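Local coordinates for protein glycoside hydrolase family 43 (PDB 4QQS) that is a five-bladed beta-propeller glycosidase with alpha-L-arabinofuranosidase activity, probably hydrolysing O-glycosidic bonds, at residues A[125-133]-A[195-206]. Residues are numbered along the deposited sequence; the frame is centred on the assembly and turned at random.
With EPE (4-(2-hydroxyethyl)-1-piperazine ethanesulfonic acid), chain C.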
loop_
_atom_site.group_PDB
_atom_site.type_symbol
_atom_site.label_atom_id
_atom_site.label_comp_id
_atom_site.label_asym_id
_atom_site.label_seq_id
_atom_site.Cartn_x
_atom_site.Cartn_y
_atom_site.Cartn_z
ATOM N N ILE A 125 -3.209 6.380 -8.812
ATOM C CA ILE A 125 -3.221 5.051 -8.218
ATOM C C ILE A 125 -2.779 5.114 -6.754
ATOM O O ILE A 125 -2.401 6.172 -6.243
ATOM C CB ILE A 125 -2.287 4.059 -8.977
ATOM C CG1 ILE A 125 -0.803 4.401 -8.783
ATOM C CG2 ILE A 125 -2.642 3.991 -10.467
ATOM C CD1 ILE A 125 0.136 3.322 -9.265
ATOM N N ASP A 126 -2.838 3.972 -6.078
ATOM C CA ASP A 126 -2.211 3.805 -4.771
ATOM C C ASP A 126 -2.796 4.710 -3.691
ATOM O O ASP A 126 -2.090 5.151 -2.784
ATOM C CB ASP A 126 -0.687 3.973 -4.829
ATOM C CG ASP A 126 0.039 2.770 -5.400
ATOM O OD1 ASP A 126 -0.603 1.752 -5.699
ATOM O OD2 ASP A 126 1.278 2.859 -5.552
ATOM N N ALA A 127 -4.106 4.925 -3.729
ATOM C CA ALA A 127 -4.756 5.654 -2.656
ATOM C C ALA A 127 -4.558 4.975 -1.301
ATOM O O ALA A 127 -4.590 3.748 -1.173
ATOM C CB ALA A 127 -6.233 5.801 -2.925
ATOM N N HIS A 128 -4.390 5.815 -0.292
ATOM C CA HIS A 128 -4.216 5.393 1.082
ATOM C C HIS A 128 -4.919 6.426 1.951
ATOM O O HIS A 128 -4.556 7.588 1.937
ATOM C CB HIS A 128 -2.732 5.336 1.429
ATOM C CG HIS A 128 -2.476 5.128 2.882
ATOM N ND1 HIS A 128 -2.699 3.927 3.511
ATOM C CD2 HIS A 128 -2.048 5.984 3.844
ATOM C CE1 HIS A 128 -2.427 4.058 4.801
ATOM N NE2 HIS A 128 -2.022 5.291 5.029
ATOM N N ILE A 129 -5.933 6.006 2.693
ATOM C CA ILE A 129 -6.640 6.906 3.588
ATOM C C ILE A 129 -6.125 6.706 5.005
ATOM O O ILE A 129 -6.153 5.597 5.534
ATOM C CB ILE A 129 -8.182 6.717 3.523
ATOM C CG1 ILE A 129 -8.698 7.040 2.117
ATOM C CG2 ILE A 129 -8.869 7.619 4.555
ATOM C CD1 ILE A 129 -10.183 6.751 1.901
ATOM N N PHE A 130 -5.644 7.794 5.589
ATOM C CA PHE A 130 -5.149 7.870 6.957
ATOM C C PHE A 130 -6.137 8.672 7.785
ATOM O O PHE A 130 -6.440 9.809 7.446
ATOM C CB PHE A 130 -3.779 8.566 6.955
ATOM C CG PHE A 130 -3.284 8.948 8.326
ATOM C CD1 PHE A 130 -2.878 7.989 9.235
ATOM C CD2 PHE A 130 -3.236 10.272 8.708
ATOM C CE1 PHE A 130 -2.429 8.356 10.502
ATOM C CE2 PHE A 130 -2.796 10.634 9.951
ATOM C CZ PHE A 130 -2.392 9.677 10.851
ATOM N N ILE A 131 -6.636 8.070 8.861
ATOM C CA ILE A 131 -7.511 8.759 9.788
ATOM C C ILE A 131 -6.668 9.166 11.004
ATOM O O ILE A 131 -6.151 8.314 11.726
ATOM C CB ILE A 131 -8.707 7.870 10.228
ATOM C CG1 ILE A 131 -9.455 7.294 9.016
ATOM C CG2 ILE A 131 -9.652 8.663 11.117
ATOM C CD1 ILE A 131 -9.986 8.310 8.051
ATOM N N ASP A 132 -6.503 10.467 11.222
ATOM C CA ASP A 132 -5.674 10.938 12.330
ATOM C C ASP A 132 -6.387 10.723 13.668
ATOM O O ASP A 132 -7.572 10.389 13.727
ATOM C CB ASP A 132 -5.322 12.411 12.117
ATOM C CG ASP A 132 -4.033 12.837 12.803
ATOM O OD1 ASP A 132 -3.442 12.059 13.584
ATOM O OD2 ASP A 132 -3.630 13.986 12.555
ATOM N N GLN A 133 -5.647 10.917 14.748
ATOM C CA GLN A 133 -6.180 10.701 16.085
ATOM C C GLN A 133 -7.410 11.567 16.357
ATOM O O GLN A 133 -8.318 11.148 17.074
ATOM C CB GLN A 133 -5.106 10.969 17.129
ATOM C CG GLN A 133 -4.040 9.901 17.190
ATOM C CD GLN A 133 -2.971 10.222 18.211
ATOM O OE1 GLN A 133 -2.507 11.363 18.305
ATOM N NE2 GLN A 133 -2.578 9.222 18.994
ATOM N N GLU A 195 5.882 5.605 -4.752
ATOM C CA GLU A 195 4.525 5.081 -4.801
ATOM C C GLU A 195 4.228 4.286 -3.540
ATOM O O GLU A 195 5.040 4.204 -2.629
ATOM C CB GLU A 195 4.277 4.292 -6.095
ATOM C CG GLU A 195 5.122 3.043 -6.210
ATOM C CD GLU A 195 4.969 2.300 -7.546
ATOM O OE1 GLU A 195 4.224 2.750 -8.437
ATOM O OE2 GLU A 195 5.600 1.231 -7.696
ATOM N N GLY A 196 3.026 3.744 -3.459
ATOM C CA GLY A 196 2.669 2.946 -2.303
ATOM C C GLY A 196 2.788 3.598 -0.935
ATOM O O GLY A 196 3.312 2.982 -0.002
ATOM N N PRO A 197 2.254 4.810 -0.755
ATOM C CA PRO A 197 2.306 5.423 0.582
ATOM C C PRO A 197 1.519 4.644 1.633
ATOM O O PRO A 197 0.441 4.119 1.342
ATOM C CB PRO A 197 1.668 6.800 0.364
ATOM C CG PRO A 197 0.770 6.612 -0.830
ATOM C CD PRO A 197 1.525 5.649 -1.724
ATOM N N PHE A 198 2.035 4.647 2.853
ATOM C CA PHE A 198 1.319 4.133 4.015
ATOM C C PHE A 198 1.779 4.955 5.218
ATOM O O PHE A 198 2.970 5.050 5.448
ATOM C CB PHE A 198 1.603 2.636 4.249
ATOM C CG PHE A 198 0.670 2.019 5.259
ATOM C CD1 PHE A 198 0.828 2.255 6.608
ATOM C CD2 PHE A 198 -0.429 1.262 4.851
ATOM C CE1 PHE A 198 -0.065 1.731 7.533
ATOM C CE2 PHE A 198 -1.303 0.731 5.788
ATOM C CZ PHE A 198 -1.121 0.982 7.107
ATOM N N VAL A 199 0.848 5.541 5.963
ATOM C CA VAL A 199 1.187 6.473 7.038
ATOM C C VAL A 199 0.854 5.898 8.417
ATOM O O VAL A 199 -0.241 5.378 8.645
ATOM C CB VAL A 199 0.465 7.823 6.824
ATOM C CG1 VAL A 199 0.693 8.789 7.999
ATOM C CG2 VAL A 199 0.943 8.451 5.515
ATOM N N ILE A 200 1.810 6.010 9.336
ATOM C CA ILE A 200 1.604 5.699 10.751
ATOM C C ILE A 200 2.030 6.900 11.586
ATOM O O ILE A 200 2.813 7.741 11.161
ATOM C CB ILE A 200 2.342 4.401 11.190
ATOM C CG1 ILE A 200 3.858 4.531 11.008
ATOM C CG2 ILE A 200 1.773 3.209 10.433
ATOM C CD1 ILE A 200 4.642 3.290 11.429
ATOM N N LYS A 201 1.500 6.961 12.797
ATOM C CA LYS A 201 1.794 8.047 13.722
ATOM C C LYS A 201 2.536 7.475 14.920
ATOM O O LYS A 201 2.218 6.383 15.397
ATOM C CB LYS A 201 0.492 8.734 14.160
ATOM C CG LYS A 201 0.682 10.068 14.873
ATOM C CD LYS A 201 -0.655 10.707 15.203
ATOM C CE LYS A 201 -0.514 12.119 15.732
ATOM N NZ LYS A 201 -1.843 12.747 15.945
ATOM N N HIS A 202 3.534 8.200 15.398
ATOM C CA HIS A 202 4.322 7.754 16.531
ATOM C C HIS A 202 4.855 8.975 17.263
ATOM O O HIS A 202 5.511 9.824 16.664
ATOM C CB HIS A 202 5.474 6.871 16.056
ATOM C CG HIS A 202 6.298 6.303 17.169
ATOM N ND1 HIS A 202 7.538 6.801 17.511
ATOM C CD2 HIS A 202 6.053 5.284 18.025
ATOM C CE1 HIS A 202 8.019 6.112 18.531
ATOM N NE2 HIS A 202 7.140 5.183 18.859
ATOM N N GLU A 203 4.536 9.058 18.552
ATOM C CA GLU A 203 5.028 10.123 19.424
ATOM C C GLU A 203 4.802 11.504 18.804
ATOM O O GLU A 203 5.675 12.373 18.823
ATOM C CB GLU A 203 6.502 9.888 19.796
ATOM C CG GLU A 203 6.712 8.640 20.667
ATOM C CD GLU A 203 8.163 8.403 21.101
ATOM O OE1 GLU A 203 9.041 9.248 20.818
ATOM O OE2 GLU A 203 8.426 7.351 21.730
ATOM N N GLY A 204 3.610 11.689 18.251
ATOM C CA GLY A 204 3.195 12.984 17.754
ATOM C C GLY A 204 3.644 13.328 16.347
ATOM O O GLY A 204 3.228 14.352 15.820
ATOM N N LYS A 205 4.491 12.500 15.740
ATOM C CA LYS A 205 4.944 12.711 14.369
ATOM C C LYS A 205 4.333 11.673 13.433
ATOM O O LYS A 205 3.850 10.608 13.849
ATOM C CB LYS A 205 6.470 12.653 14.292
ATOM C CG LYS A 205 7.164 13.791 15.033
ATOM C CD LYS A 205 8.675 13.694 14.951
ATOM C CE LYS A 205 9.343 14.827 15.711
ATOM N NZ LYS A 205 10.807 14.635 15.856
ATOM N N TYR A 206 4.393 12.002 12.150
ATOM C CA TYR A 206 3.780 11.195 11.108
ATOM C C TYR A 206 4.878 10.613 10.228
ATOM O O TYR A 206 5.816 11.304 9.852
ATOM C CB TYR A 206 2.820 12.043 10.276
ATOM C CG TYR A 206 1.736 12.687 11.108
ATOM C CD1 TYR A 206 1.956 13.902 11.739
ATOM C CD2 TYR A 206 0.498 12.095 11.270
ATOM C CE1 TYR A 206 0.983 14.504 12.507
ATOM C CE2 TYR A 206 -0.492 12.694 12.041
ATOM C CZ TYR A 206 -0.244 13.909 12.652
ATOM O OH TYR A 206 -1.207 14.543 13.405
HETATM N N1 EPE C . 2.968 -0.840 -12.040
HETATM C C2 EPE C . 3.254 -1.898 -11.053
HETATM C C3 EPE C . 3.847 -1.293 -9.786
HETATM N N4 EPE C . 2.907 -0.356 -9.221
HETATM C C5 EPE C . 2.560 0.709 -10.138
HETATM C C6 EPE C . 2.020 0.124 -11.445
HETATM C C7 EPE C . 1.845 -0.944 -8.424
HETATM C C8 EPE C . 1.286 -0.018 -7.352
HETATM O O8 EPE C . 2.321 0.719 -6.741
HETATM C C9 EPE C . 2.336 -1.482 -13.206
HETATM C C10 EPE C . 2.795 -0.813 -14.498
HETATM S S EPE C . 2.083 -1.573 -15.983
HETATM O O1S EPE C . 0.746 -2.086 -15.697
HETATM O O2S EPE C . 1.986 -0.573 -17.047
HETATM O O3S EPE C . 2.945 -2.655 -16.450
HETATM O O HOH W 1 -0.655 3.194 -1.203
HETATM O O HOH W 2 -2.795 5.100 7.671
#
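Phe130 lays one face of its ring over Val199, whose CG1 sits 3.9 Å from the ring centroid in a CH-pi contact. Phe130 CE2 also packs against CE2 of Tyr206 (3.7 Å). The His128 ring lies over the backbone of Phe198, and CA of Phe198 is 3.7 Å from the imidazole centroid. With CG anti to the backbone N (chi1 171°), His128 CE1 comes over one face of the Phe198 ring, 3.4 Å from CD2. His128 ND1 is hydrogen-bonded to Glu75, a sodium ligand. Strands 125-131 and 195-202 are the innermost strands of neighbouring blades in the GH43 propeller, nearly parallel at 5°. No direct backbone-to-backbone hydrogen bonds join them; side chains and waters do. Water 1 bridges Asp126 O and Pro197 O. Towards the predicted active site, Asp126 OD2 accepts from Gly196 N (2.9 Å), 40° out of the carboxylate plane, and from EPE O8 (2.7 Å). The predicted proton donor Glu195 lies beside it, its OE2 hydrogen-bonded to the Tyr220 hydroxyl. Tyr206 begins the next strand, after a type I' turn. Asp132 OD2 takes its hydroxyl on the syn lone pair (2.6 Å), and OD1 forms a salt bridge with Lys201 NZ (2.9 Å). Gln133 OE1 also accepts from Lys201 NZ. With an alanine at Asp132, Lys201 would probably keep only the neutral Gln133 oxygen of these two acceptors, and the Tyr206 hydroxyl would lose its carboxylate.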